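PDB 3W56: C2 domain protein from Scophthalmus maximus, which binds calcium ions through the loops at one end of a C2 domain, probably binds lipid and may contribute to wide-pore channel activity. Local coordinates for residues A[56-61]-A[67-72]. Residues are numbered along the deposited sequence; the frame is centred on the assembly and turned at random.
Sequences GETSVN and PWWTEE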
loop_
_atom_site.group_PDB
_atom_site.type_symbol
_atom_site.label_atom_id
_atom_site.label_comp_id
_atom_site.label_asym_id
_atom_site.label_seq_id
_atom_site.Cartn_x
_atom_site.Cartn_y
_atom_site.Cartn_z
ATOM N N GLY A 56 1.180 -4.165 8.712
ATOM C CA GLY A 56 -0.247 -4.411 8.676
ATOM C C GLY A 56 -0.883 -4.403 7.288
ATOM O O GLY A 56 -0.208 -4.500 6.252
ATOM N N GLU A 57 -2.199 -4.406 7.274
ATOM C CA GLU A 57 -2.920 -4.384 6.022
ATOM C C GLU A 57 -4.148 -3.541 6.215
ATOM O O GLU A 57 -4.646 -3.389 7.358
ATOM C CB GLU A 57 -3.256 -5.784 5.471
ATOM C CG GLU A 57 -3.586 -6.851 6.457
ATOM C CD GLU A 57 -3.844 -8.201 5.754
ATOM O OE1 GLU A 57 -5.043 -8.546 5.583
ATOM O OE2 GLU A 57 -2.858 -8.890 5.348
ATOM N N THR A 58 -4.605 -2.933 5.116
ATOM C CA THR A 58 -5.941 -2.387 5.171
ATOM C C THR A 58 -7.055 -3.427 5.293
ATOM O O THR A 58 -6.898 -4.584 4.930
ATOM C CB THR A 58 -6.289 -1.574 3.905
ATOM O OG1 THR A 58 -6.421 -2.415 2.733
ATOM C CG2 THR A 58 -5.204 -0.511 3.636
ATOM N N SER A 59 -8.220 -2.920 5.692
ATOM C CA SER A 59 -9.475 -3.610 5.468
ATOM C C SER A 59 -9.759 -3.823 3.970
ATOM O O SER A 59 -9.150 -3.211 3.073
ATOM C CB SER A 59 -10.635 -2.874 6.197
ATOM O OG SER A 59 -10.927 -1.601 5.563
ATOM N N VAL A 60 -10.621 -4.785 3.687
ATOM C CA VAL A 60 -11.076 -5.078 2.353
ATOM C C VAL A 60 -12.149 -4.079 1.947
ATOM O O VAL A 60 -13.136 -3.798 2.676
ATOM C CB VAL A 60 -11.606 -6.511 2.224
ATOM C CG1 VAL A 60 -12.091 -6.730 0.807
ATOM C CG2 VAL A 60 -10.512 -7.475 2.628
ATOM N N ASN A 61 -11.872 -3.446 0.822
ATOM C CA ASN A 61 -12.854 -2.551 0.222
ATOM C C ASN A 61 -13.598 -3.321 -0.870
ATOM O O ASN A 61 -13.154 -3.464 -2.028
ATOM C CB ASN A 61 -12.184 -1.237 -0.216
ATOM C CG ASN A 61 -13.184 -0.103 -0.528
ATOM O OD1 ASN A 61 -14.203 -0.319 -1.192
ATOM N ND2 ASN A 61 -12.830 1.125 -0.145
ATOM N N PRO A 67 -11.179 1.879 -5.021
ATOM C CA PRO A 67 -11.307 2.067 -3.569
ATOM C C PRO A 67 -10.371 3.187 -3.077
ATOM O O PRO A 67 -9.306 3.469 -3.633
ATOM C CB PRO A 67 -10.829 0.707 -3.021
ATOM C CG PRO A 67 -9.893 0.186 -4.055
ATOM C CD PRO A 67 -10.462 0.626 -5.349
ATOM N N TRP A 68 -10.730 3.816 -1.957
ATOM C CA TRP A 68 -9.677 4.470 -1.160
ATOM C C TRP A 68 -9.844 3.923 0.229
ATOM O O TRP A 68 -10.936 3.498 0.546
ATOM C CB TRP A 68 -9.800 6.015 -1.187
ATOM C CG TRP A 68 -11.047 6.609 -0.537
ATOM C CD1 TRP A 68 -12.309 6.765 -1.092
ATOM C CD2 TRP A 68 -11.148 7.101 0.834
ATOM N NE1 TRP A 68 -13.164 7.349 -0.163
ATOM C CE2 TRP A 68 -12.471 7.583 1.000
ATOM C CE3 TRP A 68 -10.234 7.240 1.872
ATOM C CZ2 TRP A 68 -12.908 8.156 2.190
ATOM C CZ3 TRP A 68 -10.656 7.782 3.071
ATOM C CH2 TRP A 68 -11.993 8.276 3.211
ATOM N N TRP A 69 -8.750 3.858 0.963
ATOM C CA TRP A 69 -8.791 3.369 2.364
ATOM C C TRP A 69 -8.525 4.481 3.336
ATOM O O TRP A 69 -7.678 5.422 3.130
ATOM C CB TRP A 69 -7.743 2.274 2.557
ATOM C CG TRP A 69 -8.030 1.037 1.725
ATOM C CD1 TRP A 69 -8.790 -0.040 2.103
ATOM C CD2 TRP A 69 -7.612 0.779 0.381
ATOM N NE1 TRP A 69 -8.831 -0.968 1.095
ATOM C CE2 TRP A 69 -8.120 -0.514 0.020
ATOM C CE3 TRP A 69 -6.846 1.483 -0.543
ATOM C CZ2 TRP A 69 -7.892 -1.090 -1.217
ATOM C CZ3 TRP A 69 -6.567 0.861 -1.775
ATOM C CH2 TRP A 69 -7.096 -0.414 -2.091
ATOM N N THR A 70 -9.197 4.360 4.498
ATOM C CA THR A 70 -8.995 5.344 5.586
ATOM C C THR A 70 -7.693 5.061 6.396
ATOM O O THR A 70 -7.108 5.981 6.957
ATOM C CB THR A 70 -10.155 5.271 6.656
ATOM O OG1 THR A 70 -10.295 3.928 7.123
ATOM C CG2 THR A 70 -11.453 5.652 6.027
ATOM N N GLU A 71 -7.294 3.810 6.312
ATOM C CA GLU A 71 -6.132 3.328 7.056
ATOM C C GLU A 71 -4.862 4.086 6.794
ATOM O O GLU A 71 -4.525 4.464 5.646
ATOM C CB GLU A 71 -5.931 1.831 7.005
ATOM C CG GLU A 71 -7.029 1.002 7.538
ATOM C CD GLU A 71 -8.116 0.645 6.562
ATOM O OE1 GLU A 71 -8.325 1.285 5.470
ATOM O OE2 GLU A 71 -8.794 -0.335 6.881
ATOM N N GLU A 72 -4.163 4.389 7.865
ATOM C CA GLU A 72 -2.839 4.909 7.828
ATOM C C GLU A 72 -1.971 3.932 8.636
ATOM O O GLU A 72 -2.488 3.196 9.530
ATOM C CB GLU A 72 -2.787 6.324 8.335
ATOM C CG GLU A 72 -3.937 7.178 7.753
ATOM C CD GLU A 72 -3.764 8.636 8.028
ATOM O OE1 GLU A 72 -4.488 9.369 7.292
ATOM O OE2 GLU A 72 -2.940 9.007 8.926
HETATM O O HOH W 1 -10.953 1.729 4.588
HETATM O O HOH W 2 -13.701 3.808 -1.153
#
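Thr-58 faces Glu-71 and Asn-61 faces Pro-67 as the touching parts, 58-61 and 67-71, run roughly antiparallel, 151° apart, the first CA pair 6.0 Å apart between Thr-58 and Glu-71. They belong to the connection between the two sheets of the C2 beta-sandwich, where the chain leaves strand 53-57 for strand 73-78. No backbone-to-backbone hydrogen bond joins them; side chains do the work. Trp-69 is sandwiched: Thr-58 lays its CB over one face, a CH-pi contact 3.8 Å from the five-membered ring centroid, while Pro-67 CB lies off-centre over the opposite face. The indole NE1 gives a weak bond to Ser-59 O, which also accepts from Thr-58 OG1. Bent at chi2 (88°), Glu-71 curls its carboxylate back to Ser-59, where OE2 accepts the Ser-59 N-H from above the carboxylate plane and OG, at 2.8 Å, on its syn lone pair. With an alanine here in place of Glu-71, Ser-59 N and OG would probably lose their shared acceptor, and the hydroxyl would be freer to turn. Near the calcium-site residues Asp-43 and Asn-63, Asn-61 OD1 bonds to Asn-64, while its ND2 reaches Trp-68 O weakly at 3.1 Å and donates to a water held by Trp-68 N.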